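Local coordinates for protein glutathione S-transferase (Sulfitobacter, PDB 4GF0) that binds glutathione and probably transfers it to electrophilic substrates, working as a dimer, at residues Phe126-Met129 with Thr130-Pro134. Numbering follows the deposited sequence.
Sequences FEDM and TAQVP
Thr130 N and Ala131 N bond to Phe126 O and Glu127 O (2.9 and 3.0 Å) as regular helical i to i+4 pairs, but the bonding then shifts to i to i+3: Gln132 N bonds to Met129 O at 3.2 Å and only weakly to Asp128 O, and Val133 N turns to Thr130 O, just before the kink at Pro134, whose ring nitrogen has no hydrogen to donate. The Gln132 side chain, bent at chi2 (-47°), folds back so that NE2 adds a bond to Asp128 O at 3.1 Å, and the same nitrogen makes a weak bond to Asp128 OD1, with carboxylate and amide planes nearly perpendicular (86°). The strongest partner of the Asp128 carboxylate is Ser125 OG of the second subunit, on OD2; Gln122 N and Lys121 N of that subunit also donate, to OD2 and OD1. Thr130 OG1, set beside its own backbone N by chi1 (-66°), lies 2.9 Å from Phe126 O, but its one proton has a second candidate in Lys113 O. Met129 CE meets the Phe126 ring at its edge, while the Met129 side chain packs on Met129 of the second subunit. Gln132 thus grips chiefly the Asp128 carbonyl, leaving the buried carboxylate's charge probably spread over donors across the dimer interface.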
loop_
_atom_site.group_PDB
_atom_site.type_symbol
_atom_site.label_atom_id
_atom_site.label_comp_id
_atom_site.label_asym_id
_atom_site.label_seq_id
_atom_site.Cartn_x
_atom_site.Cartn_y
_atom_site.Cartn_z
ATOM N N PHE A 126 12.193 -20.975 -2.835
ATOM C CA PHE A 126 11.125 -20.861 -1.851
ATOM C C PHE A 126 11.663 -21.141 -0.452
ATOM O O PHE A 126 11.281 -20.461 0.502
ATOM C CB PHE A 126 9.976 -21.825 -2.159
ATOM C CG PHE A 126 9.349 -21.621 -3.509
ATOM C CD1 PHE A 126 9.330 -20.367 -4.100
ATOM C CD2 PHE A 126 8.770 -22.689 -4.186
ATOM C CE1 PHE A 126 8.746 -20.182 -5.346
ATOM C CE2 PHE A 126 8.186 -22.507 -5.430
ATOM C CZ PHE A 126 8.176 -21.256 -6.009
ATOM N N GLU A 127 12.540 -22.140 -0.337
ATOM C CA GLU A 127 13.082 -22.538 0.953
ATOM C C GLU A 127 13.976 -21.445 1.510
ATOM O O GLU A 127 13.953 -21.161 2.709
ATOM C CB GLU A 127 13.856 -23.862 0.836
ATOM C CG GLU A 127 12.974 -25.046 0.472
ATOM C CD GLU A 127 13.769 -26.297 0.159
ATOM O OE1 GLU A 127 15.021 -26.241 0.184
ATOM O OE2 GLU A 127 13.139 -27.340 -0.117
ATOM N N ASP A 128 14.773 -20.854 0.622
ATOM C CA ASP A 128 15.656 -19.742 0.957
ATOM C C ASP A 128 14.815 -18.581 1.496
ATOM O O ASP A 128 15.066 -18.077 2.592
ATOM C CB ASP A 128 16.423 -19.307 -0.300
ATOM C CG ASP A 128 17.428 -18.202 -0.036
ATOM O OD1 ASP A 128 17.614 -17.809 1.134
ATOM O OD2 ASP A 128 18.052 -17.732 -1.014
ATOM N N MET A 129 13.807 -18.177 0.736
ATOM C CA MET A 129 12.988 -17.026 1.123
ATOM C C MET A 129 12.235 -17.286 2.430
ATOM O O MET A 129 12.136 -16.414 3.298
ATOM C CB MET A 129 12.017 -16.641 -0.007
ATOM C CG MET A 129 12.731 -16.105 -1.263
ATOM S SD MET A 129 11.608 -15.593 -2.587
ATOM C CE MET A 129 10.894 -17.177 -3.045
ATOM N N THR A 130 11.698 -18.489 2.568
ATOM C CA THR A 130 10.979 -18.860 3.779
ATOM C C THR A 130 11.888 -18.768 5.010
ATOM O O THR A 130 11.474 -18.272 6.058
ATOM C CB THR A 130 10.380 -20.266 3.632
ATOM O OG1 THR A 130 9.369 -20.227 2.613
ATOM C CG2 THR A 130 9.770 -20.745 4.946
ATOM N N ALA A 131 13.138 -19.201 4.866
ATOM C CA ALA A 131 14.080 -19.215 5.985
ATOM C C ALA A 131 14.436 -17.815 6.494
ATOM O O ALA A 131 14.854 -17.657 7.644
ATOM C CB ALA A 131 15.342 -19.989 5.612
ATOM N N GLN A 132 14.270 -16.801 5.645
ATOM C CA GLN A 132 14.656 -15.442 6.008
ATOM C C GLN A 132 13.559 -14.690 6.753
ATOM O O GLN A 132 13.825 -13.641 7.335
ATOM C CB GLN A 132 15.051 -14.626 4.772
ATOM C CG GLN A 132 16.039 -15.304 3.847
ATOM C CD GLN A 132 17.218 -15.908 4.581
ATOM O OE1 GLN A 132 17.773 -15.308 5.505
ATOM N NE2 GLN A 132 17.608 -17.110 4.169
ATOM N N VAL A 133 12.341 -15.221 6.732
ATOM C CA VAL A 133 11.182 -14.523 7.308
ATOM C C VAL A 133 11.311 -14.145 8.797
ATOM O O VAL A 133 10.904 -13.047 9.186
ATOM C CB VAL A 133 9.849 -15.281 7.031
ATOM C CG1 VAL A 133 8.663 -14.598 7.722
ATOM C CG2 VAL A 133 9.585 -15.347 5.534
ATOM N N PRO A 134 11.862 -15.043 9.639
ATOM C CA PRO A 134 12.024 -14.602 11.031
ATOM C C PRO A 134 12.951 -13.398 11.134
ATOM O O PRO A 134 12.740 -12.521 11.974
ATOM C CB PRO A 134 12.649 -15.820 11.710
ATOM C CG PRO A 134 12.132 -16.973 10.926
ATOM C CD PRO A 134 12.117 -16.490 9.499
#